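Local coordinates for divalent ion tolerance protein CutA1 (Ehrlichia chaffeensis, PDB 4IYQ), which probably takes part in tolerance of divalent metal ions, perhaps by binding copper, as a trimer of the CutA family, at residues A[26-31]-A[80-85]. Numbering follows the deposited sequence.
Sequences SLLYTT and LKTTND
L28 and L80 face each other as a hydrogen-bonded pair of two antiparallel strands: L28 N donates to L80 O at 2.8 Å, and L80 N returns a bond to L28 O at 2.7 Å. Two residues along, S26 and T82 repeat the exchange. S26 N reaches T82 O at 2.8 Å, while T82 N meets S26 O at 3.1 Å. Four amide N-H groups and four carbonyls are thus satisfied in the buried sheet. L80 O also receives a CA-H...O contact from L27 CA (3.3 Å).

Leucines suit the apolar face turned to helix 87-97, where the CB atoms of L28 and L80 pack 4.0 Å apart. T82, on the same face, divides its roles: chi1 of -173° turns OG1 away from its own backbone N to bond L50 O, and the methyl CG2 lies against L28 CD1. S26, small and polar, brings OG close to N84 CA while its hydrogen bond goes to OD1 of D109. On the other face L27 and K81 run side by side; a lysine fits here because its long aliphatic stem can lie along the leucine, CD2 of L27 being 3.9 Å from CG of K81. T83 OG1 donates to the syn lone pair of D85 OD1.

These are the central strands of the four-stranded sheet. Strand 25-32 bonds through L27 and Y29 to strand 105-108, and the backbone of K81 bonds to that of A52 and C53, the latter the first residue of strand 53-66. Helix 87-97 covers the face of S26, L28 and L80; on the opposite face L27 and K81 pack against I106 of the third subunit, with F117 of helix 115-125 also against K81.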
ATOM      1  N   SER A  26      -1.430  11.454  -7.265  1.00 16.28           N
ATOM      2  CA  SER A  26      -0.372  10.465  -7.082  1.00 13.39           C
ATOM      3  C   SER A  26      -0.190  10.096  -5.597  1.00 14.29           C
ATOM      4  O   SER A  26      -0.490  10.887  -4.697  1.00 13.58           O
ATOM      5  CB  SER A  26       0.940  11.002  -7.641  1.00 14.81           C
ATOM      6  OG  SER A  26       0.834  11.361  -9.015  1.00 12.19           O
ATOM      7  N   LEU A  27       0.294   8.894  -5.334  1.00 17.34           N
ATOM      8  CA  LEU A  27       0.605   8.504  -3.970  1.00  8.45           C
ATOM      9  C   LEU A  27       2.129   8.428  -3.794  1.00 11.82           C
ATOM     10  O   LEU A  27       2.851   7.920  -4.665  1.00 11.24           O
ATOM     11  CB  LEU A  27      -0.027   7.164  -3.637  1.00  8.39           C
ATOM     12  CG  LEU A  27      -1.531   7.007  -3.848  1.00  8.37           C
ATOM     13  CD1 LEU A  27      -1.927   5.585  -3.483  1.00  9.56           C
ATOM     14  CD2 LEU A  27      -2.349   8.023  -3.067  1.00  8.15           C
ATOM     15  N   LEU A  28       2.626   8.936  -2.675  1.00 12.56           N
ATOM     16  CA  LEU A  28       4.025   8.749  -2.338  1.00  8.78           C
ATOM     17  C   LEU A  28       4.139   7.884  -1.095  1.00 13.12           C
ATOM     18  O   LEU A  28       3.405   8.058  -0.121  1.00 14.66           O
ATOM     19  CB  LEU A  28       4.735  10.091  -2.125  1.00  8.94           C
ATOM     20  CG  LEU A  28       5.255  10.764  -3.400  1.00 24.40           C
ATOM     21  CD1 LEU A  28       4.116  11.316  -4.236  1.00 27.92           C
ATOM     22  CD2 LEU A  28       6.260  11.855  -3.097  1.00 23.11           C
ATOM     23  N   TYR A  29       5.093   6.967  -1.135  1.00 10.90           N
ATOM     24  CA  TYR A  29       5.350   6.060  -0.035  1.00  9.15           C
ATOM     25  C   TYR A  29       6.781   6.222   0.462  1.00  9.64           C
ATOM     26  O   TYR A  29       7.717   6.247  -0.333  1.00 10.04           O
ATOM     27  CB  TYR A  29       5.087   4.625  -0.499  1.00  9.28           C
ATOM     28  CG  TYR A  29       5.368   3.534   0.502  1.00 16.20           C
ATOM     29  CD1 TYR A  29       4.359   3.054   1.322  1.00 12.83           C
ATOM     30  CD2 TYR A  29       6.634   2.949   0.598  1.00 17.59           C
ATOM     31  CE1 TYR A  29       4.588   2.028   2.224  1.00 12.71           C
ATOM     32  CE2 TYR A  29       6.884   1.922   1.506  1.00 20.43           C
ATOM     33  CZ  TYR A  29       5.846   1.464   2.318  1.00 19.74           C
ATOM     34  OH  TYR A  29       6.046   0.447   3.224  1.00 10.66           O
ATOM     35  N   THR A  30       6.949   6.316   1.780  1.00 15.35           N
ATOM     36  CA  THR A  30       8.281   6.408   2.371  1.00 13.64           C
ATOM     37  C   THR A  30       8.246   5.786   3.771  1.00 16.48           C
ATOM     38  O   THR A  30       7.173   5.554   4.345  1.00 10.14           O
ATOM     39  CB  THR A  30       8.796   7.894   2.448  1.00 17.31           C
ATOM     40  OG1 THR A  30      10.199   7.930   2.728  1.00 19.05           O
ATOM     41  CG2 THR A  30       8.058   8.692   3.525  1.00 14.65           C
ATOM     42  N   THR A  31       9.422   5.505   4.318  1.00 14.71           N
ATOM     43  CA  THR A  31       9.491   4.976   5.675  1.00 19.73           C
ATOM     44  C   THR A  31      10.419   5.843   6.546  1.00 12.20           C
ATOM     45  O   THR A  31      11.305   6.505   6.039  1.00 12.54           O
ATOM     46  CB  THR A  31       9.969   3.504   5.669  1.00 12.13           C
ATOM     47  OG1 THR A  31      11.279   3.442   5.100  1.00 14.45           O
ATOM     48  CG2 THR A  31       9.054   2.647   4.830  1.00 11.66           C
ATOM     49  N   LEU A  80       1.496   9.337   1.248  1.00 14.22           N
ATOM     50  CA  LEU A  80       1.264  10.751   1.057  1.00  7.95           C
ATOM     51  C   LEU A  80       0.443  10.949  -0.207  1.00 15.89           C
ATOM     52  O   LEU A  80       0.662  10.251  -1.203  1.00 16.69           O
ATOM     53  CB  LEU A  80       2.595  11.485   0.966  1.00  8.24           C
ATOM     54  CG  LEU A  80       3.520  11.130   2.131  1.00 12.55           C
ATOM     55  CD1 LEU A  80       4.993  11.323   1.771  1.00  9.69           C
ATOM     56  CD2 LEU A  80       3.150  11.963   3.337  1.00  8.47           C
ATOM     57  N   LYS A  81      -0.533  11.851  -0.165  1.00  7.87           N
ATOM     58  CA  LYS A  81      -1.374  12.080  -1.334  1.00  7.97           C
ATOM     59  C   LYS A  81      -1.238  13.482  -1.904  1.00 12.48           C
ATOM     60  O   LYS A  81      -1.383  14.479  -1.192  1.00 16.46           O
ATOM     61  CB  LYS A  81      -2.838  11.790  -0.993  1.00  7.90           C
ATOM     62  CG  LYS A  81      -3.005  10.547  -0.128  1.00 27.83           C
ATOM     63  CD  LYS A  81      -4.405   9.996  -0.207  1.00 31.00           C
ATOM     64  CE  LYS A  81      -4.702   9.124   1.003  1.00 35.88           C
ATOM     65  NZ  LYS A  81      -5.051   9.962   2.194  1.00 33.29           N
ATOM     66  N   THR A  82      -0.996  13.556  -3.207  1.00  8.48           N
ATOM     67  CA  THR A  82      -0.859  14.845  -3.876  1.00 18.30           C
ATOM     68  C   THR A  82      -1.296  14.775  -5.354  1.00  9.20           C
ATOM     69  O   THR A  82      -1.828  13.772  -5.793  1.00 12.21           O
ATOM     70  CB  THR A  82       0.595  15.368  -3.764  1.00  9.01           C
ATOM     71  OG1 THR A  82       0.650  16.699  -4.277  1.00 10.33           O
ATOM     72  CG2 THR A  82       1.579  14.484  -4.530  1.00  9.13           C
ATOM     73  N   THR A  83      -1.095  15.847  -6.112  1.00 19.50           N
ATOM     74  CA  THR A  83      -1.378  15.807  -7.544  1.00 18.42           C
ATOM     75  C   THR A  83      -0.088  15.481  -8.294  1.00 24.12           C
ATOM     76  O   THR A  83       1.019  15.737  -7.786  1.00 23.60           O
ATOM     77  CB  THR A  83      -1.972  17.145  -8.074  1.00 21.97           C
ATOM     78  OG1 THR A  83      -1.079  18.224  -7.783  1.00 10.84           O
ATOM     79  CG2 THR A  83      -3.344  17.436  -7.455  1.00 19.34           C
ATOM     80  N   ASN A  84      -0.232  14.938  -9.504  1.00 10.74           N
ATOM     81  CA  ASN A  84       0.916  14.444 -10.265  1.00 21.83           C
ATOM     82  C   ASN A  84       1.973  15.494 -10.637  1.00 17.17           C
ATOM     83  O   ASN A  84       3.132  15.164 -10.838  1.00 11.67           O
ATOM     84  CB  ASN A  84       0.444  13.736 -11.547  1.00 28.12           C
ATOM     85  CG  ASN A  84      -0.491  14.584 -12.381  1.00 38.63           C
ATOM     86  OD1 ASN A  84      -0.685  15.766 -12.105  1.00 42.76           O
ATOM     87  ND2 ASN A  84      -1.055  13.989 -13.433  1.00 41.68           N
ATOM     88  N   ASP A  85       1.592  16.752 -10.731  1.00 11.79           N
ATOM     89  CA  ASP A  85       2.569  17.768 -11.083  1.00 12.34           C
ATOM     90  C   ASP A  85       3.439  18.144  -9.885  1.00 15.57           C
ATOM     91  O   ASP A  85       4.424  18.884 -10.026  1.00 12.51           O
ATOM     92  CB  ASP A  85       1.880  19.009 -11.626  1.00 12.90           C
ATOM     93  CG  ASP A  85       0.869  19.538 -10.668  1.00 23.09           C
ATOM     94  OD1 ASP A  85       0.218  18.706  -9.998  1.00 24.89           O
ATOM     95  OD2 ASP A  85       0.750  20.767 -10.546  1.00 27.23           O
TER